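Local coordinates for protein CT021 (Chlamydia trachomatis serovar L2, PDB 6UXD) that is of unknown function but belongs to a family grouped with the LolA and LolB lipoprotein carriers, so a related role is possible but unproven, at residues A[44-49]-A[209-214]; A[63-68]-A[200-205]; A[89-94]-A[106-111]; A[146-151]-A[172-177]. All coordinates share one frame; numbering follows the deposited sequence.

Contact 1: residues A[44-49]-A[209-214]; sequences WVEMSE and SSYPAL. Unlike the reference sequence in segment 44-49: Met47 (reference Val).
Ser209 OG is held from two directions: it donates to Glu46 OE1 (2.8 Å) on the syn lone pair of that oxygen and accepts from Tyr211 N in an ST turn. This turn docks the chain after strand 196-204 onto strand 43-50, within an antiparallel β architecture consistent with kinship to LolA and LolB. It illustrates how a loop without regular structure can be held largely through one buried acid, with other bonds and packing beside it. Glu46 reaches it because CG lies anti to the backbone N (chi1 159°) and the chain stays extended beyond that point. The other oxygen is used as well: a water donates to Glu46 OE2 (2.6 Å) and accepts from Ser210 N (2.9 Å), tying the carboxylate to the loop backbone. The acid also meets the edge of the Tyr211 ring, OE2 lying 3.2 Å from Tyr211 CD2. Because the oxygens lie near the plane of the ring, they face its C-H edge; the carboxylate itself is turned 82° to that plane. Farther along the strand, Ser48 OG and Tyr211 OH share only a weak hydrogen bond of 3.3 Å; the phenol has a stronger partner in Lys77. The far end of the contact is apolar. There Leu214 and Trp44 lie alongside each other, running opposite ways, and the two leucine methyls divide the indole between them. Leu214 CD2 sits 4.1 Å from Trp44 CE3, while Leu214 CD1 makes a CH-π contact 3.9 Å from the centroid of the Trp44 five-membered ring, 16° off its normal.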
loop_
_atom_site.group_PDB
_atom_site.type_symbol
_atom_site.label_atom_id
_atom_site.label_comp_id
_atom_site.label_asym_id
_atom_site.label_seq_id
_atom_site.Cartn_x
_atom_site.Cartn_y
_atom_site.Cartn_z
ATOM N N TRP A 44 8.864 1.140 9.820
ATOM C CA TRP A 44 9.351 0.322 8.721
ATOM C C TRP A 44 8.191 -0.376 8.023
ATOM O O TRP A 44 7.415 -1.087 8.668
ATOM C CB TRP A 44 10.334 -0.731 9.218
ATOM C CG TRP A 44 11.597 -0.154 9.784
ATOM C CD1 TRP A 44 11.774 0.358 11.031
ATOM C CD2 TRP A 44 12.854 -0.036 9.115
ATOM N NE1 TRP A 44 13.068 0.788 11.183
ATOM C CE2 TRP A 44 13.756 0.546 10.024
ATOM C CE3 TRP A 44 13.310 -0.390 7.845
ATOM C CZ2 TRP A 44 15.086 0.796 9.694
ATOM C CZ3 TRP A 44 14.629 -0.141 7.517
ATOM C CH2 TRP A 44 15.499 0.442 8.434
ATOM N N VAL A 45 8.117 -0.217 6.704
ATOM C CA VAL A 45 7.078 -0.815 5.872
ATOM C C VAL A 45 7.734 -1.621 4.765
ATOM O O VAL A 45 8.468 -1.066 3.937
ATOM C CB VAL A 45 6.150 0.257 5.265
ATOM C CG1 VAL A 45 5.081 -0.395 4.378
ATOM C CG2 VAL A 45 5.588 1.133 6.390
ATOM N N GLU A 46 7.410 -2.898 4.702
ATOM C CA GLU A 46 7.876 -3.809 3.670
ATOM C C GLU A 46 6.832 -3.941 2.564
ATOM O O GLU A 46 5.634 -4.008 2.838
ATOM C CB GLU A 46 8.187 -5.155 4.323
ATOM C CG GLU A 46 8.221 -6.364 3.457
ATOM C CD GLU A 46 8.090 -7.637 4.289
ATOM O OE1 GLU A 46 8.914 -7.813 5.233
ATOM O OE2 GLU A 46 7.159 -8.451 4.003
ATOM N N MET A 47 7.293 -3.968 1.312
ATOM C CA MET A 47 6.415 -4.018 0.146
ATOM C C MET A 47 6.965 -5.034 -0.845
ATOM O O MET A 47 8.072 -4.854 -1.366
ATOM C CB MET A 47 6.301 -2.649 -0.528
ATOM C CG MET A 47 6.144 -1.495 0.431
ATOM N N SER A 48 6.198 -6.094 -1.102
ATOM C CA SER A 48 6.574 -7.136 -2.054
ATOM C C SER A 48 5.675 -7.045 -3.279
ATOM O O SER A 48 4.451 -6.931 -3.142
ATOM C CB SER A 48 6.451 -8.536 -1.449
ATOM O OG SER A 48 6.859 -8.566 -0.103
ATOM N N GLU A 49 6.273 -7.116 -4.466
ATOM C CA GLU A 49 5.512 -7.134 -5.708
ATOM C C GLU A 49 5.462 -8.539 -6.282
ATOM O O GLU A 49 6.446 -9.278 -6.234
ATOM C CB GLU A 49 6.104 -6.200 -6.767
ATOM C CG GLU A 49 5.574 -6.511 -8.180
ATOM C CD GLU A 49 5.862 -5.418 -9.198
ATOM O OE1 GLU A 49 6.402 -4.356 -8.812
ATOM O OE2 GLU A 49 5.536 -5.627 -10.389
ATOM N N SER A 209 6.633 -11.001 9.133
ATOM C CA SER A 209 7.411 -10.955 7.906
ATOM C C SER A 209 8.055 -12.306 7.637
ATOM O O SER A 209 8.477 -13.007 8.562
ATOM C CB SER A 209 8.505 -9.895 7.976
ATOM O OG SER A 209 9.371 -10.049 6.864
ATOM N N SER A 210 8.140 -12.654 6.357
ATOM C CA SER A 210 8.891 -13.816 5.905
ATOM C C SER A 210 10.321 -13.475 5.484
ATOM O O SER A 210 11.072 -14.376 5.098
ATOM C CB SER A 210 8.150 -14.479 4.739
ATOM O OG SER A 210 8.100 -13.646 3.596
ATOM N N TYR A 211 10.726 -12.219 5.570
ATOM C CA TYR A 211 11.997 -11.751 5.042
ATOM C C TYR A 211 13.007 -11.507 6.158
ATOM O O TYR A 211 12.674 -11.597 7.344
ATOM C CB TYR A 211 11.759 -10.470 4.235
ATOM C CG TYR A 211 10.905 -10.701 3.016
ATOM C CD1 TYR A 211 11.354 -11.500 1.980
ATOM C CD2 TYR A 211 9.654 -10.121 2.900
ATOM C CE1 TYR A 211 10.582 -11.712 0.862
ATOM C CE2 TYR A 211 8.873 -10.329 1.785
ATOM C CZ TYR A 211 9.341 -11.124 0.766
ATOM O OH TYR A 211 8.561 -11.338 -0.353
ATOM N N PRO A 212 14.266 -11.206 5.816
ATOM C CA PRO A 212 15.271 -11.007 6.867
ATOM C C PRO A 212 14.919 -9.852 7.789
ATOM O O PRO A 212 14.153 -8.938 7.452
ATOM C CB PRO A 212 16.561 -10.708 6.091
ATOM C CG PRO A 212 16.322 -11.241 4.715
ATOM C CD PRO A 212 14.859 -11.109 4.467
ATOM N N ALA A 213 15.516 -9.909 8.975
ATOM C CA ALA A 213 15.319 -8.897 9.995
ATOM C C ALA A 213 15.724 -7.519 9.489
ATOM O O ALA A 213 16.471 -7.368 8.516
ATOM C CB ALA A 213 16.139 -9.226 11.240
ATOM N N LEU A 214 15.259 -6.514 10.211
ATOM C CA LEU A 214 15.474 -5.132 9.838
ATOM C C LEU A 214 16.958 -4.763 9.911
ATOM O O LEU A 214 17.710 -5.343 10.695
ATOM C CB LEU A 214 14.673 -4.231 10.767
ATOM C CG LEU A 214 13.145 -4.370 10.693
ATOM C CD1 LEU A 214 12.521 -3.372 11.664
ATOM C CD2 LEU A 214 12.649 -4.149 9.267
HETATM O O HOH W 1 6.683 -11.005 4.454
#

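Contact 2: residues A[63-68]-A[200-205]; sequences QSSWKN and TIEMGH
Glu202 spends both of its carboxylate oxygens on the start of helix 66-69. OE1 takes the hydrogen bond from Trp66 N (2.8 Å) on its syn lone pair, and OE2 accepts from Lys67 N (3.0 Å), met on the syn side but 22° out of the carboxylate plane. The reach is made by an almost straight side chain: CG stands anti to the backbone N (chi1 -170°) and the next torsion is also extended, so the acid leaves the strand and reaches the first amides of the helix. Tyr21 adds a bond to OE2 and Asn144 one to OE1, which brings the grip on the buried carboxylate to four. The helix end and these donors would be expected to stabilise its negative charge. The Trp66 ring, its plane 72° from the carboxylate, turns its edge to Glu202 OE1, 3.4 Å from Trp66 CD1. Beyond it, Ile201 CD1 packs obliquely against the indole, 3.6 Å from Trp66 NE1. The Lys67 chain bends at its last two torsions and brings CE to 3.6 Å from His205 O, while its NZ bonds to Asn68 OD1. Ser65 holds its OG between its own backbone N and carbonyl carbon, and from there accepts from Asn68 N (3.1 Å). Together this is an N-capped helix start: serine at the N-cap holds one amide of the first turn, and a glutamate from a distant strand satisfies the two before it.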
loop_
_atom_site.group_PDB
_atom_site.type_symbol
_atom_site.label_atom_id
_atom_site.label_comp_id
_atom_site.label_asym_id
_atom_site.label_seq_id
_atom_site.Cartn_x
_atom_site.Cartn_y
_atom_site.Cartn_z
ATOM N N GLN A 63 -7.816 -21.299 -0.210
ATOM C CA GLN A 63 -7.962 -22.232 0.898
ATOM C C GLN A 63 -7.616 -21.611 2.247
ATOM O O GLN A 63 -8.015 -22.164 3.277
ATOM C CB GLN A 63 -7.092 -23.474 0.659
ATOM N N SER A 64 -6.871 -20.497 2.282
ATOM C CA SER A 64 -6.658 -19.804 3.549
ATOM C C SER A 64 -6.722 -18.289 3.363
ATOM O O SER A 64 -7.795 -17.696 3.476
ATOM C CB SER A 64 -5.328 -20.220 4.197
ATOM O OG SER A 64 -4.203 -19.920 3.390
ATOM N N SER A 65 -5.592 -17.652 3.084
ATOM C CA SER A 65 -5.555 -16.206 2.896
ATOM C C SER A 65 -4.195 -15.845 2.334
ATOM O O SER A 65 -3.271 -16.662 2.346
ATOM C CB SER A 65 -5.822 -15.451 4.204
ATOM O OG SER A 65 -4.833 -15.709 5.198
ATOM N N TRP A 66 -4.104 -14.627 1.791
ATOM C CA TRP A 66 -2.812 -14.075 1.403
ATOM C C TRP A 66 -1.830 -14.128 2.559
ATOM O O TRP A 66 -0.696 -14.588 2.402
ATOM C CB TRP A 66 -2.959 -12.629 0.923
ATOM C CG TRP A 66 -3.325 -12.551 -0.521
ATOM C CD1 TRP A 66 -4.584 -12.572 -1.056
ATOM C CD2 TRP A 66 -2.422 -12.448 -1.619
ATOM N NE1 TRP A 66 -4.515 -12.484 -2.423
ATOM C CE2 TRP A 66 -3.197 -12.403 -2.794
ATOM C CE3 TRP A 66 -1.027 -12.373 -1.722
ATOM C CZ2 TRP A 66 -2.623 -12.296 -4.062
ATOM C CZ3 TRP A 66 -0.458 -12.265 -2.979
ATOM C CH2 TRP A 66 -1.255 -12.228 -4.133
ATOM N N LYS A 67 -2.244 -13.638 3.727
ATOM C CA LYS A 67 -1.347 -13.636 4.873
ATOM C C LYS A 67 -0.806 -15.035 5.145
ATOM O O LYS A 67 0.409 -15.230 5.248
ATOM C CB LYS A 67 -2.051 -13.100 6.122
ATOM C CG LYS A 67 -1.281 -13.399 7.408
ATOM C CD LYS A 67 -1.720 -12.533 8.563
ATOM C CE LYS A 67 -3.157 -12.779 8.952
ATOM N NZ LYS A 67 -3.361 -14.161 9.430
ATOM N N ASN A 68 -1.701 -16.026 5.238
ATOM C CA ASN A 68 -1.292 -17.361 5.666
ATOM C C ASN A 68 -0.644 -18.184 4.555
ATOM O O ASN A 68 0.149 -19.089 4.846
ATOM C CB ASN A 68 -2.489 -18.126 6.235
ATOM C CG ASN A 68 -3.043 -17.489 7.492
ATOM O OD1 ASN A 68 -2.449 -16.576 8.059
ATOM N ND2 ASN A 68 -4.194 -17.972 7.935
ATOM N N THR A 200 -7.962 -2.989 -3.002
ATOM C CA THR A 200 -7.424 -3.719 -1.857
ATOM C C THR A 200 -8.231 -4.998 -1.685
ATOM O O THR A 200 -9.437 -4.947 -1.412
ATOM C CB THR A 200 -7.474 -2.885 -0.585
ATOM O OG1 THR A 200 -6.853 -1.618 -0.830
ATOM C CG2 THR A 200 -6.732 -3.598 0.532
ATOM N N ILE A 201 -7.576 -6.138 -1.870
ATOM C CA ILE A 201 -8.293 -7.409 -1.877
ATOM C C ILE A 201 -8.191 -8.136 -0.549
ATOM O O ILE A 201 -9.021 -9.017 -0.280
ATOM C CB ILE A 201 -7.812 -8.306 -3.032
ATOM C CG1 ILE A 201 -6.330 -8.690 -2.875
ATOM C CG2 ILE A 201 -8.023 -7.585 -4.338
ATOM C CD1 ILE A 201 -5.785 -9.553 -4.032
ATOM N N GLU A 202 -7.230 -7.776 0.303
ATOM C CA GLU A 202 -7.138 -8.357 1.633
ATOM C C GLU A 202 -6.437 -7.365 2.539
ATOM O O GLU A 202 -5.531 -6.660 2.094
ATOM C CB GLU A 202 -6.382 -9.687 1.613
ATOM C CG GLU A 202 -6.461 -10.459 2.932
ATOM C CD GLU A 202 -5.756 -11.815 2.886
ATOM O OE1 GLU A 202 -6.103 -12.626 2.010
ATOM O OE2 GLU A 202 -4.843 -12.060 3.721
ATOM N N MET A 203 -6.899 -7.260 3.784
ATOM C CA MET A 203 -6.155 -6.525 4.797
ATOM C C MET A 203 -6.410 -7.191 6.140
ATOM O O MET A 203 -7.396 -7.914 6.324
ATOM C CB MET A 203 -6.534 -5.029 4.838
ATOM C CG MET A 203 -7.994 -4.776 5.052
ATOM S SD MET A 203 -8.534 -3.059 5.136
ATOM C CE MET A 203 -8.017 -2.344 3.566
ATOM N N GLY A 204 -5.495 -6.954 7.075
ATOM C CA GLY A 204 -5.643 -7.503 8.400
ATOM C C GLY A 204 -4.552 -7.125 9.387
ATOM O O GLY A 204 -3.933 -6.052 9.304
ATOM N N HIS A 205 -4.355 -8.008 10.362
ATOM C CA HIS A 205 -3.516 -7.742 11.515
ATOM C C HIS A 205 -2.720 -8.992 11.851
ATOM O O HIS A 205 -3.049 -10.101 11.409
ATOM C CB HIS A 205 -4.351 -7.331 12.727
ATOM C CG HIS A 205 -5.385 -6.294 12.430
ATOM N ND1 HIS A 205 -5.064 -4.998 12.089
ATOM C CD2 HIS A 205 -6.739 -6.356 12.432
ATOM C CE1 HIS A 205 -6.172 -4.303 11.906
ATOM N NE2 HIS A 205 -7.202 -5.105 12.103
#

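Contact 3: residues A[89-94]-A[106-111]; sequences LMIFVL and DPLPFF
The contact between Ile91 and the pair Leu108 and Phe111 is purely apolar and lies near the surface, where strand 90-95 receives the first turn of helix 108-116. No hydrogen bond crosses it; the case shows how one methyl can supply most of the close contacts at such a junction. Ile91 CD1 is that methyl. With CG1 anti to the carbonyl carbon (chi1 -58°) and the chain extended beyond it, the tip projects straight toward the helix, arriving 3.5 Å from Leu108 CD1 and 3.6 Å from Leu108 CA. It also meets Phe111 CD2 at 3.7 Å, approaching that ring obliquely. The methyl is thus lodged between two residues three positions apart, which lie close together because the helix has turned between them; Phe111 N is bonded to Pro107 O at its start. Leu89, just before the strand, adds a second touch through its CD2 branch, 3.9 Å from Phe111 CB, the two side chains passing at a slant. Around these side chains the packing continues: Leu89 goes on to Val112 and Leu115 farther along the helix, while Phe111 touches Leu82, and Pro107 touches Tyr80, both of strand 79-84, whose antiparallel pairing with strand 90-95 places both strands under the same helix.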
loop_
_atom_site.group_PDB
_atom_site.type_symbol
_atom_site.label_atom_id
_atom_site.label_comp_id
_atom_site.label_asym_id
_atom_site.label_seq_id
_atom_site.Cartn_x
_atom_site.Cartn_y
_atom_site.Cartn_z
ATOM N N LEU A 89 12.855 9.895 3.268
ATOM C CA LEU A 89 12.575 8.476 3.130
ATOM C C LEU A 89 13.834 7.718 2.729
ATOM O O LEU A 89 14.601 8.159 1.872
ATOM C CB LEU A 89 11.485 8.263 2.083
ATOM C CG LEU A 89 11.064 6.802 1.902
ATOM C CD1 LEU A 89 10.244 6.367 3.115
ATOM C CD2 LEU A 89 10.289 6.595 0.602
ATOM N N MET A 90 14.041 6.566 3.348
ATOM C CA MET A 90 15.124 5.675 2.973
ATOM C C MET A 90 14.527 4.349 2.539
ATOM O O MET A 90 13.661 3.796 3.225
ATOM C CB MET A 90 16.108 5.495 4.134
ATOM C CG MET A 90 17.183 4.456 3.862
ATOM S SD MET A 90 18.558 4.524 5.047
ATOM C CE MET A 90 17.744 5.077 6.513
ATOM N N ILE A 91 14.973 3.859 1.384
ATOM C CA ILE A 91 14.453 2.645 0.786
ATOM C C ILE A 91 15.585 1.642 0.663
ATOM O O ILE A 91 16.712 2.004 0.316
ATOM C CB ILE A 91 13.838 2.908 -0.604
ATOM C CG1 ILE A 91 12.724 3.947 -0.509
ATOM C CG2 ILE A 91 13.332 1.622 -1.202
ATOM C CD1 ILE A 91 12.037 4.183 -1.845
ATOM N N PHE A 92 15.264 0.378 0.897
ATOM C CA PHE A 92 16.183 -0.723 0.685
ATOM C C PHE A 92 15.518 -1.723 -0.241
ATOM O O PHE A 92 14.289 -1.832 -0.271
ATOM C CB PHE A 92 16.541 -1.422 1.988
ATOM C CG PHE A 92 17.056 -0.514 3.054
ATOM C CD1 PHE A 92 16.190 0.260 3.818
ATOM C CD2 PHE A 92 18.414 -0.456 3.331
ATOM C CE1 PHE A 92 16.665 1.087 4.817
ATOM C CE2 PHE A 92 18.890 0.360 4.336
ATOM C CZ PHE A 92 18.013 1.140 5.081
ATOM N N VAL A 93 16.332 -2.450 -0.998
ATOM C CA VAL A 93 15.851 -3.562 -1.810
ATOM C C VAL A 93 16.554 -4.818 -1.323
ATOM O O VAL A 93 17.688 -4.770 -0.836
ATOM C CB VAL A 93 16.093 -3.337 -3.316
ATOM C CG1 VAL A 93 17.544 -2.994 -3.578
ATOM C CG2 VAL A 93 15.678 -4.557 -4.110
ATOM N N LEU A 94 15.860 -5.944 -1.414
ATOM C CA LEU A 94 16.418 -7.200 -0.938
ATOM C C LEU A 94 17.285 -7.778 -2.039
ATOM O O LEU A 94 16.803 -8.019 -3.149
ATOM C CB LEU A 94 15.314 -8.171 -0.549
ATOM C CG LEU A 94 15.761 -9.528 -0.015
ATOM C CD1 LEU A 94 16.463 -9.370 1.303
ATOM C CD2 LEU A 94 14.558 -10.448 0.127
ATOM N N ASP A 106 15.213 4.422 -8.614
ATOM C CA ASP A 106 14.275 3.882 -9.591
ATOM C C ASP A 106 12.852 4.050 -9.062
ATOM O O ASP A 106 12.058 4.777 -9.676
ATOM C CB ASP A 106 14.600 2.419 -9.907
ATOM N N PRO A 107 12.480 3.422 -7.945
ATOM C CA PRO A 107 11.173 3.706 -7.333
ATOM C C PRO A 107 11.183 4.776 -6.251
ATOM O O PRO A 107 10.113 5.089 -5.718
ATOM C CB PRO A 107 10.795 2.345 -6.727
ATOM C CG PRO A 107 12.097 1.775 -6.306
ATOM C CD PRO A 107 13.111 2.234 -7.335
ATOM N N LEU A 108 12.342 5.344 -5.917
ATOM C CA LEU A 108 12.428 6.229 -4.756
ATOM C C LEU A 108 11.525 7.452 -4.868
ATOM O O LEU A 108 10.751 7.705 -3.929
ATOM C CB LEU A 108 13.892 6.632 -4.536
ATOM C CG LEU A 108 14.221 7.692 -3.480
ATOM C CD1 LEU A 108 13.745 7.282 -2.097
ATOM C CD2 LEU A 108 15.729 7.964 -3.465
ATOM N N PRO A 109 11.563 8.245 -5.942
ATOM C CA PRO A 109 10.716 9.452 -5.970
ATOM C C PRO A 109 9.224 9.151 -6.050
ATOM O O PRO A 109 8.422 9.904 -5.485
ATOM C CB PRO A 109 11.219 10.210 -7.209
ATOM C CG PRO A 109 11.865 9.171 -8.067
ATOM C CD PRO A 109 12.410 8.122 -7.144
ATOM N N PHE A 110 8.831 8.068 -6.725
ATOM C CA PHE A 110 7.427 7.662 -6.769
ATOM C C PHE A 110 6.870 7.440 -5.365
ATOM O O PHE A 110 5.793 7.941 -5.021
ATOM C CB PHE A 110 7.313 6.400 -7.624
ATOM C CG PHE A 110 5.915 5.899 -7.815
ATOM C CD1 PHE A 110 5.030 6.562 -8.650
ATOM C CD2 PHE A 110 5.499 4.734 -7.193
ATOM C CE1 PHE A 110 3.743 6.084 -8.841
ATOM C CE2 PHE A 110 4.218 4.250 -7.380
ATOM C CZ PHE A 110 3.337 4.925 -8.206
ATOM N N PHE A 111 7.604 6.703 -4.527
ATOM C CA PHE A 111 7.158 6.469 -3.156
ATOM C C PHE A 111 7.009 7.780 -2.386
ATOM O O PHE A 111 6.012 7.990 -1.685
ATOM C CB PHE A 111 8.133 5.531 -2.437
ATOM C CG PHE A 111 7.867 4.061 -2.680
ATOM C CD1 PHE A 111 6.680 3.473 -2.259
ATOM C CD2 PHE A 111 8.811 3.267 -3.310
ATOM C CE1 PHE A 111 6.438 2.126 -2.477
ATOM C CE2 PHE A 111 8.579 1.916 -3.530
ATOM C CZ PHE A 111 7.393 1.347 -3.114
#

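Contact 4: residues A[146-151]-A[172-177]; sequences ELITLP and LIYFSN
Ile148 lays its CD1 methyl against the root of the Tyr174 side chain, 3.8 Å from Tyr174 CB and 4.0 Å from Tyr174 CG, approaching the ring obliquely. The branch gets there because CG1 is anti to the backbone N (chi1 -156°), which swings it out of the 3-10 turn 147-149 toward strand 170-176. Tyr174 is held at its other end by a hydrogen bond from His125 N to its hydroxyl, and its ring meets Trp186. The polar half of the contact is built on Pro151 O. Asn177 N donates to it (3.0 Å, 163° at the hydrogen), although from above the carbonyl plane and not along a lone pair. Ser176 CA adds a C-H···O contact at 3.4 Å, and a water donates to the same oxygen at 2.8 Å while bonded, at 2.6 Å, to Ser176 OG, which is also hydrogen-bonded to Asn178 N. Asn177 ND2 rests 3.6 Å from Pro151 CB, and its OD1 is bonded to Ser153. The Asn177-Pro151 bond continues the antiparallel pairing of Phe175 with Ser153. The example implies a division of labour: a methyl fills the inner side, while one carbonyl oxygen, shared among an amide, a C-H group and a water, joins the strand pair at its exposed end.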
loop_
_atom_site.group_PDB
_atom_site.type_symbol
_atom_site.label_atom_id
_atom_site.label_comp_id
_atom_site.label_asym_id
_atom_site.label_seq_id
_atom_site.Cartn_x
_atom_site.Cartn_y
_atom_site.Cartn_z
ATOM N N GLU A 146 -14.434 -8.279 -1.361
ATOM C CA GLU A 146 -14.864 -6.998 -1.920
ATOM C C GLU A 146 -14.880 -5.964 -0.799
ATOM O O GLU A 146 -15.927 -5.567 -0.269
ATOM C CB GLU A 146 -16.225 -7.124 -2.590
ATOM C CG GLU A 146 -16.324 -8.263 -3.538
ATOM C CD GLU A 146 -15.131 -8.387 -4.465
ATOM O OE1 GLU A 146 -14.755 -7.344 -5.085
ATOM O OE2 GLU A 146 -14.593 -9.545 -4.559
ATOM N N LEU A 147 -13.673 -5.520 -0.431
ATOM C CA LEU A 147 -13.539 -4.682 0.743
ATOM C C LEU A 147 -14.179 -3.299 0.591
ATOM O O LEU A 147 -14.460 -2.666 1.612
ATOM C CB LEU A 147 -12.065 -4.539 1.111
ATOM C CG LEU A 147 -11.265 -5.821 1.340
ATOM C CD1 LEU A 147 -9.839 -5.507 1.904
ATOM C CD2 LEU A 147 -12.002 -6.786 2.254
ATOM N N ILE A 148 -14.455 -2.826 -0.632
ATOM C CA ILE A 148 -15.135 -1.533 -0.772
ATOM C C ILE A 148 -16.579 -1.577 -0.291
ATOM O O ILE A 148 -17.207 -0.513 -0.142
ATOM C CB ILE A 148 -15.037 -1.033 -2.228
ATOM C CG1 ILE A 148 -15.196 0.508 -2.298
ATOM C CG2 ILE A 148 -16.077 -1.698 -3.141
ATOM C CD1 ILE A 148 -14.425 1.270 -1.195
ATOM N N THR A 149 -17.119 -2.775 0.015
ATOM C CA THR A 149 -18.430 -2.854 0.665
ATOM C C THR A 149 -18.346 -2.578 2.164
ATOM O O THR A 149 -19.383 -2.438 2.823
ATOM C CB THR A 149 -19.098 -4.239 0.433
ATOM O OG1 THR A 149 -18.255 -5.292 0.919
ATOM C CG2 THR A 149 -19.369 -4.464 -1.029
ATOM N N LEU A 150 -17.152 -2.485 2.733
ATOM C CA LEU A 150 -17.068 -2.062 4.121
ATOM C C LEU A 150 -17.477 -0.587 4.285
ATOM O O LEU A 150 -17.319 0.219 3.367
ATOM C CB LEU A 150 -15.655 -2.252 4.666
ATOM C CG LEU A 150 -15.172 -3.701 4.746
ATOM C CD1 LEU A 150 -13.719 -3.719 5.091
ATOM C CD2 LEU A 150 -16.013 -4.490 5.771
ATOM N N PRO A 151 -18.016 -0.222 5.448
ATOM C CA PRO A 151 -18.308 1.189 5.733
ATOM C C PRO A 151 -17.081 2.067 5.538
ATOM O O PRO A 151 -16.030 1.833 6.129
ATOM C CB PRO A 151 -18.746 1.167 7.200
ATOM C CG PRO A 151 -19.320 -0.227 7.395
ATOM C CD PRO A 151 -18.409 -1.110 6.565
ATOM N N LEU A 172 -9.081 9.744 -5.804
ATOM C CA LEU A 172 -10.101 9.539 -4.789
ATOM C C LEU A 172 -9.750 8.254 -4.049
ATOM O O LEU A 172 -9.582 7.194 -4.672
ATOM C CB LEU A 172 -11.494 9.503 -5.422
ATOM C CG LEU A 172 -12.682 9.847 -4.521
ATOM C CD1 LEU A 172 -12.484 11.068 -3.638
ATOM C CD2 LEU A 172 -13.913 10.027 -5.401
ATOM N N ILE A 173 -9.598 8.358 -2.731
ATOM C CA ILE A 173 -9.113 7.260 -1.899
ATOM C C ILE A 173 -10.157 6.995 -0.826
ATOM O O ILE A 173 -10.639 7.933 -0.178
ATOM C CB ILE A 173 -7.748 7.577 -1.249
ATOM C CG1 ILE A 173 -6.806 8.182 -2.286
ATOM C CG2 ILE A 173 -7.131 6.311 -0.662
ATOM C CD1 ILE A 173 -5.343 8.244 -1.874
ATOM N N TYR A 174 -10.474 5.718 -0.608
ATOM C CA TYR A 174 -11.483 5.342 0.366
ATOM C C TYR A 174 -10.810 4.617 1.527
ATOM O O TYR A 174 -9.979 3.735 1.315
ATOM C CB TYR A 174 -12.579 4.469 -0.276
ATOM C CG TYR A 174 -13.327 5.147 -1.408
ATOM C CD1 TYR A 174 -12.773 5.252 -2.677
ATOM C CD2 TYR A 174 -14.583 5.695 -1.203
ATOM C CE1 TYR A 174 -13.465 5.889 -3.719
ATOM C CE2 TYR A 174 -15.283 6.314 -2.236
ATOM C CZ TYR A 174 -14.718 6.420 -3.477
ATOM O OH TYR A 174 -15.450 7.065 -4.447
ATOM N N PHE A 175 -11.173 5.003 2.744
ATOM C CA PHE A 175 -10.684 4.368 3.951
ATOM C C PHE A 175 -11.869 3.927 4.792
ATOM O O PHE A 175 -12.918 4.580 4.814
ATOM C CB PHE A 175 -9.793 5.300 4.803
ATOM C CG PHE A 175 -8.492 5.642 4.160
ATOM C CD1 PHE A 175 -7.401 4.801 4.284
ATOM C CD2 PHE A 175 -8.345 6.824 3.442
ATOM C CE1 PHE A 175 -6.173 5.131 3.697
ATOM C CE2 PHE A 175 -7.131 7.153 2.853
ATOM C CZ PHE A 175 -6.046 6.299 2.979
ATOM N N SER A 176 -11.660 2.819 5.495
ATOM C CA SER A 176 -12.632 2.309 6.444
ATOM C C SER A 176 -12.937 3.358 7.492
ATOM O O SER A 176 -12.059 4.113 7.922
ATOM C CB SER A 176 -12.095 1.039 7.124
ATOM O OG SER A 176 -12.843 0.753 8.301
ATOM N N ASN A 177 -14.200 3.400 7.921
ATOM C CA ASN A 177 -14.547 4.295 9.012
ATOM C C ASN A 177 -13.913 3.856 10.320
ATOM O O ASN A 177 -13.935 4.620 11.293
ATOM C CB ASN A 177 -16.070 4.372 9.163
ATOM C CG ASN A 177 -16.746 5.052 7.963
ATOM O OD1 ASN A 177 -16.163 5.935 7.345
ATOM N ND2 ASN A 177 -17.988 4.656 7.658
HETATM O O HOH W 2 -15.156 -0.349 7.669
#

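None of the four contacts is wholly core: contacts 1, 2 and 4 are partly buried, while contact 3 is a surface contact, though built round the buried Ile91, and its chemistry is entirely apolar. Contacts 1 and 2 each rest on a buried glutamate, spent on a loop in one and on a helix start in the other; contact 4 joins a methyl contact to a backbone carbonyl shared with water. Contacts 1 and 3 touch, through Trp44 against Phe92 and Leu94 against Tyr211 and Pro212. Contacts 2 and 4 touch where Leu147 packs on strand 196-204. The pairs 1 and 4, 2 and 3, and 3 and 4 lie on opposite sides of the chain's centre.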